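Local coordinates for protein probable TonB-dependent siderophore receptor PiuA (Acinetobacter baumannii, PDB 5FP1) that probably takes up iron across the outer membrane by binding iron-chelating siderophores, with ferric enterobactin as a possible micromolar-affinity ligand, at residues Ile286-Met291 with Phe330-Ala335; Phe349-Glu354 with Val421-Asn426. All coordinates share one frame; numbering follows the deposited sequence. Where two conformers were deposited one is given.

Interaction 1: Ile286-Met291 with Phe330-Ala335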
loop_
_atom_site.group_PDB
_atom_site.type_symbol
_atom_site.label_atom_id
_atom_site.label_comp_id
_atom_site.label_asym_id
_atom_site.label_seq_id
_atom_site.Cartn_x
_atom_site.Cartn_y
_atom_site.Cartn_z
ATOM N N ILE A 286 -4.159 -21.985 20.550
ATOM C CA ILE A 286 -4.730 -20.694 20.933
ATOM C C ILE A 286 -3.611 -19.662 20.910
ATOM O O ILE A 286 -2.502 -19.910 21.437
ATOM C CB ILE A 286 -5.428 -20.734 22.306
ATOM C CG1 ILE A 286 -6.066 -19.392 22.642
ATOM C CG2 ILE A 286 -4.459 -21.142 23.425
ATOM C CD1 ILE A 286 -7.323 -19.063 21.866
ATOM N N THR A 287 -3.881 -18.529 20.264
ATOM C CA THR A 287 -2.858 -17.475 20.075
ATOM C C THR A 287 -3.447 -16.144 20.511
ATOM O O THR A 287 -4.595 -15.850 20.186
ATOM C CB THR A 287 -2.410 -17.388 18.606
ATOM O OG1 THR A 287 -1.899 -18.654 18.176
ATOM C CG2 THR A 287 -1.317 -16.344 18.422
ATOM N N ASN A 288 -2.684 -15.361 21.276
ATOM C CA ASN A 288 -3.020 -13.986 21.575
ATOM C C ASN A 288 -1.904 -13.092 21.076
ATOM O O ASN A 288 -0.729 -13.318 21.364
ATOM C CB ASN A 288 -3.242 -13.708 23.072
ATOM C CG ASN A 288 -3.772 -12.302 23.328
ATOM O OD1 ASN A 288 -3.016 -11.365 23.663
ATOM N ND2 ASN A 288 -5.035 -12.114 23.096
ATOM N N THR A 289 -2.278 -12.078 20.314
ATOM C CA THR A 289 -1.311 -11.118 19.814
ATOM C C THR A 289 -1.738 -9.727 20.292
ATOM O O THR A 289 -2.863 -9.288 20.072
ATOM C CB THR A 289 -1.202 -11.171 18.287
ATOM O OG1 THR A 289 -1.029 -12.521 17.841
ATOM C CG2 THR A 289 -0.024 -10.309 17.777
ATOM N N ALA A 290 -0.838 -9.057 20.991
ATOM C CA ALA A 290 -1.064 -7.685 21.432
ATOM C C ALA A 290 -0.056 -6.803 20.684
ATOM O O ALA A 290 1.135 -7.141 20.646
ATOM C CB ALA A 290 -0.874 -7.590 22.950
ATOM N N MET A 291 -0.529 -5.718 20.063
ATOM C CA MET A 291 0.336 -4.809 19.261
ATOM C C MET A 291 0.080 -3.369 19.663
ATOM O O MET A 291 -1.053 -2.941 19.794
ATOM C CB MET A 291 0.152 -4.960 17.743
ATOM C CG MET A 291 0.647 -3.729 16.894
ATOM S SD MET A 291 0.747 -4.275 15.175
ATOM C CE MET A 291 0.694 -2.705 14.362
ATOM N N PHE A 330 -3.646 0.524 19.879
ATOM C CA PHE A 330 -3.504 -0.770 20.545
ATOM C C PHE A 330 -4.461 -1.748 19.901
ATOM O O PHE A 330 -5.645 -1.435 19.718
ATOM C CB PHE A 330 -3.863 -0.682 22.036
ATOM C CG PHE A 330 -3.930 -2.044 22.715
ATOM C CD1 PHE A 330 -2.785 -2.783 22.925
ATOM C CD2 PHE A 330 -5.142 -2.581 23.088
ATOM C CE1 PHE A 330 -2.840 -4.042 23.518
ATOM C CE2 PHE A 330 -5.208 -3.835 23.674
ATOM C CZ PHE A 330 -4.058 -4.571 23.864
ATOM N N THR A 331 -3.952 -2.932 19.578
ATOM C CA THR A 331 -4.783 -3.998 19.026
ATOM C C THR A 331 -4.503 -5.292 19.785
ATOM O O THR A 331 -3.348 -5.603 20.083
ATOM C CB THR A 331 -4.471 -4.198 17.523
ATOM O OG1 THR A 331 -4.623 -2.949 16.833
ATOM C CG2 THR A 331 -5.412 -5.233 16.894
ATOM N N ASP A 332 -5.553 -6.047 20.079
ATOM C CA ASP A 332 -5.385 -7.407 20.591
ATOM C C ASP A 332 -6.237 -8.352 19.744
ATOM O O ASP A 332 -7.426 -8.100 19.550
ATOM C CB ASP A 332 -5.794 -7.495 22.045
ATOM C CG ASP A 332 -5.356 -8.803 22.681
ATOM O OD1 ASP A 332 -5.925 -9.868 22.319
ATOM O OD2 ASP A 332 -4.386 -8.770 23.464
ATOM N N GLN A 333 -5.618 -9.415 19.246
ATOM C CA GLN A 333 -6.327 -10.485 18.514
ATOM C C GLN A 333 -6.151 -11.802 19.265
ATOM O O GLN A 333 -5.025 -12.209 19.563
ATOM C CB GLN A 333 -5.727 -10.706 17.131
ATOM C CG GLN A 333 -5.824 -9.539 16.199
ATOM C CD GLN A 333 -5.180 -9.832 14.852
ATOM O OE1 GLN A 333 -4.257 -10.637 14.760
ATOM N NE2 GLN A 333 -5.647 -9.150 13.810
ATOM N N LEU A 334 -7.257 -12.495 19.488
ATOM C CA LEU A 334 -7.252 -13.817 20.131
ATOM C C LEU A 334 -7.848 -14.786 19.119
ATOM O O LEU A 334 -8.948 -14.547 18.625
ATOM C CB LEU A 334 -8.123 -13.756 21.391
ATOM C CG LEU A 334 -8.286 -15.016 22.244
ATOM C CD1 LEU A 334 -6.938 -15.389 22.831
ATOM C CD2 LEU A 334 -9.293 -14.731 23.337
ATOM N N ALA A 335 -7.088 -15.812 18.737
ATOM C CA ALA A 335 -7.492 -16.717 17.669
ATOM C C ALA A 335 -7.257 -18.153 18.102
ATOM O O ALA A 335 -6.170 -18.503 18.558
ATOM C CB ALA A 335 -6.696 -16.466 16.406
HETATM O O HOH W 1 -4.103 -19.594 16.919
HETATM O O HOH W 2 -3.558 -13.828 17.798
HETATM O O HOH W 3 -2.195 -1.725 17.006
#
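T287, T289 and M291 pair with A335, Q333 and T331 along two neighbouring antiparallel strands of the TonB-dependent receptor β-barrel, the strands of one β-hairpin. These three are the hydrogen-bonded pairs, each closed by two N-H to C=O bonds; M291 N to T331 O is the shortest, at 2.8 Å. Between them, CA-H groups of the non-hydrogen-bonded residues also lean on the carbonyls, with D332 CA 3.2 Å from T289 O.

On the side of the threonines, each pair carries a bridging water. With chi1 of -58°, OG1 of T287 lies beside its own backbone N, close enough to A335 O for one water to bond both, 2.7 Å from T287 OG1 and donating to A335 O. T289 OG1 and Q333 O share a second water in the same way. At the M291-T331 pair the roles of the strands swap: T331 OG1 holds the third water, which donates to M291 O over a longer 3.2 Å.

The other side is more apolar. I286 CD1 meets L334 CD1 at 3.8 Å, A290 CB lies 4.1 Å from F330 CE1, and the F330 side chain also touches a bound detergent molecule, consistent with a lipid-facing surface. Within this row N288 reaches diagonally to D332, amide and carboxylate planes 36° apart. N288 ND2 and D332 OD1 are modelled 2.5 Å apart, a doubtful, too-short hydrogen bond.

Further out, the threonine side faces the plug: T289, M291, T331 and Q333 all rest on I101, and T289 also touches T273 and K275 of the preceding strand. Q333 NE2 is held twice, by the backbone O of G100 and by OE1 of E354.

Interaction 2: Phe349-Glu354 with Val421-Asn426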
loop_
_atom_site.group_PDB
_atom_site.type_symbol
_atom_site.label_atom_id
_atom_site.label_comp_id
_atom_site.label_asym_id
_atom_site.label_seq_id
_atom_site.Cartn_x
_atom_site.Cartn_y
_atom_site.Cartn_z
ATOM N N PHE A 349 -9.768 -24.521 10.551
ATOM C CA PHE A 349 -10.487 -23.362 11.074
ATOM C C PHE A 349 -9.612 -22.307 11.753
ATOM O O PHE A 349 -8.474 -22.558 12.160
ATOM C CB PHE A 349 -11.558 -23.814 12.055
ATOM C CG PHE A 349 -11.004 -24.424 13.311
ATOM C CD1 PHE A 349 -10.648 -23.628 14.386
ATOM C CD2 PHE A 349 -10.868 -25.803 13.430
ATOM C CE1 PHE A 349 -10.140 -24.184 15.553
ATOM C CE2 PHE A 349 -10.370 -26.360 14.593
ATOM C CZ PHE A 349 -9.995 -25.551 15.648
ATOM N N ASN A 350 -10.203 -21.138 11.877
ATOM C CA ASN A 350 -9.643 -20.036 12.631
ATOM C C ASN A 350 -10.859 -19.297 13.108
ATOM O O ASN A 350 -11.677 -18.804 12.299
ATOM C CB ASN A 350 -8.723 -19.177 11.751
ATOM C CG ASN A 350 -8.084 -18.033 12.521
ATOM O OD1 ASN A 350 -8.658 -17.537 13.482
ATOM N ND2 ASN A 350 -6.905 -17.624 12.109
ATOM N N VAL A 351 -11.051 -19.299 14.424
ATOM C CA VAL A 351 -12.134 -18.565 15.046
ATOM C C VAL A 351 -11.535 -17.633 16.098
ATOM O O VAL A 351 -10.546 -17.970 16.747
ATOM C CB VAL A 351 -13.176 -19.517 15.666
ATOM C CG1 VAL A 351 -13.655 -20.508 14.611
ATOM C CG2 VAL A 351 -12.605 -20.259 16.872
ATOM N N GLY A 352 -12.114 -16.450 16.255
ATOM C CA GLY A 352 -11.458 -15.428 17.060
ATOM C C GLY A 352 -12.184 -14.152 17.308
ATOM O O GLY A 352 -13.350 -13.977 16.936
ATOM N N ALA A 353 -11.480 -13.256 17.998
ATOM C CA ALA A 353 -12.046 -12.009 18.417
ATOM C C ALA A 353 -10.937 -10.961 18.358
ATOM O O ALA A 353 -9.765 -11.300 18.472
ATOM C CB ALA A 353 -12.565 -12.127 19.824
ATOM N N GLU A 354 -11.316 -9.709 18.188
ATOM C CA GLU A 354 -10.333 -8.646 18.101
ATOM C C GLU A 354 -10.857 -7.383 18.749
ATOM O O GLU A 354 -12.068 -7.105 18.713
ATOM C CB GLU A 354 -9.958 -8.412 16.635
ATOM C CG GLU A 354 -8.907 -7.322 16.481
ATOM C CD GLU A 354 -8.389 -7.151 15.054
ATOM O OE1 GLU A 354 -8.269 -8.152 14.313
ATOM O OE2 GLU A 354 -8.072 -6.009 14.697
ATOM N N VAL A 421 -15.781 -10.324 16.122
ATOM C CA VAL A 421 -15.732 -11.756 16.326
ATOM C C VAL A 421 -15.912 -12.387 14.945
ATOM O O VAL A 421 -16.686 -11.873 14.140
ATOM C CB VAL A 421 -16.904 -12.223 17.223
ATOM C CG1 VAL A 421 -16.786 -13.713 17.537
ATOM C CG2 VAL A 421 -16.991 -11.393 18.497
ATOM N N TYR A 422 -15.204 -13.479 14.663
ATOM C CA TYR A 422 -15.315 -14.130 13.387
ATOM C C TYR A 422 -15.132 -15.652 13.488
ATOM O O TYR A 422 -14.583 -16.183 14.453
ATOM C CB TYR A 422 -14.254 -13.562 12.406
ATOM C CG TYR A 422 -12.868 -13.895 12.858
ATOM C CD1 TYR A 422 -12.209 -13.102 13.795
ATOM C CD2 TYR A 422 -12.235 -15.043 12.414
ATOM C CE1 TYR A 422 -10.952 -13.453 14.263
ATOM C CE2 TYR A 422 -10.991 -15.395 12.878
ATOM C CZ TYR A 422 -10.358 -14.602 13.807
ATOM O OH TYR A 422 -9.111 -14.975 14.236
ATOM N N LEU A 423 -15.604 -16.329 12.452
ATOM C CA LEU A 423 -15.346 -17.749 12.234
ATOM C C LEU A 423 -14.914 -17.941 10.797
ATOM O O LEU A 423 -15.602 -17.473 9.868
ATOM C CB LEU A 423 -16.627 -18.558 12.401
ATOM C CG LEU A 423 -17.483 -18.539 13.662
ATOM C CD1 LEU A 423 -16.675 -18.826 14.905
ATOM C CD2 LEU A 423 -18.236 -17.232 13.797
ATOM N N LEU A 424 -13.811 -18.646 10.605
ATOM C CA LEU A 424 -13.363 -19.037 9.287
ATOM C C LEU A 424 -13.161 -20.542 9.326
ATOM O O LEU A 424 -12.550 -21.061 10.255
ATOM C CB LEU A 424 -12.036 -18.367 8.914
ATOM C CG LEU A 424 -12.063 -16.847 8.748
ATOM C CD1 LEU A 424 -10.654 -16.296 8.881
ATOM C CD2 LEU A 424 -12.637 -16.425 7.407
ATOM N N ASP A 425 -13.700 -21.243 8.333
ATOM C CA ASP A 425 -13.610 -22.712 8.297
ATOM C C ASP A 425 -13.594 -23.172 6.847
ATOM O O ASP A 425 -14.465 -22.800 6.052
ATOM C CB ASP A 425 -14.799 -23.304 9.056
ATOM C CG ASP A 425 -14.724 -24.835 9.236
ATOM O OD1 ASP A 425 -13.660 -25.449 9.014
ATOM O OD2 ASP A 425 -15.768 -25.416 9.624
ATOM N N ASN A 426 -12.569 -23.928 6.488
ATOM C CA ASN A 426 -12.524 -24.563 5.202
ATOM C C ASN A 426 -12.754 -26.066 5.416
ATOM O O ASN A 426 -11.948 -26.727 6.052
ATOM C CB ASN A 426 -11.200 -24.296 4.497
ATOM C CG ASN A 426 -11.155 -24.894 3.095
ATOM O OD1 ASN A 426 -10.902 -26.090 2.931
ATOM N ND2 ASN A 426 -11.397 -24.071 2.085
#
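Y422 lays one face of its ring over the backbone of G352, its directly opposed partner on the next antiparallel strand of the β-barrel, in the way known as aromatic rescue of glycine. The tyrosine takes chi1 of 66°, which sets CG between its backbone N and carbonyl carbon and swings the ring across the neighbouring strand. G352 N lies 3.5 Å above the ring, nearer its edge than its centre, and Y422 CE1 comes to 3.4 Å from G352 C; with no side chain on the glycine, nothing blocks the ring. G352-Y422 and N350-L424 are hydrogen-bonded pairs, each closed by two backbone bonds, with L424 N 2.7 Å from N350 O.

The far end of the ring is fixed too. Y422 OH donates to N350 OD1 at 2.7 Å, tilted 32° from the carbonyl plane, while N350 ND2 bonds the backbone O of S31. K32 makes a cation-pi contact with the same ring, so S31 and K32 lie against this inner side.

The opposite side of the strands is looser and lies on the surface, where L423 touches a bound detergent molecule. V351 and L423 cross here, but V351 has two conformers, so their close approach is doubtful. The F349 ring leads away, so that of its side chain F349 CB does the touching, 3.4 Å from L424 O and farther from D425 OD1; D425 OD2 bonds H347 ND1.

How the interactions relate
Interactions 1 and 2 lie on four successive long strands of the barrel wall, their centres 13 Å apart. They meet where strands 315-341 and 346-368 run side by side: L334 O of interaction 1 and A353 N of interaction 2 are 2.9 Å apart, a probable backbone hydrogen bond. Both are partly buried, with one row of side chains turned inward and the other on the surface, where one residue of each, F330 and L423, touches detergent. The inward chemistry differs. Between 286-291 and 330-335 waters join threonine hydroxyls to carbonyls, next to the plug; between 349-354 and 421-426 an aromatic ring lies over a glycine on that side, with an asparagine bonded to its hydroxyl, near the N-terminal region.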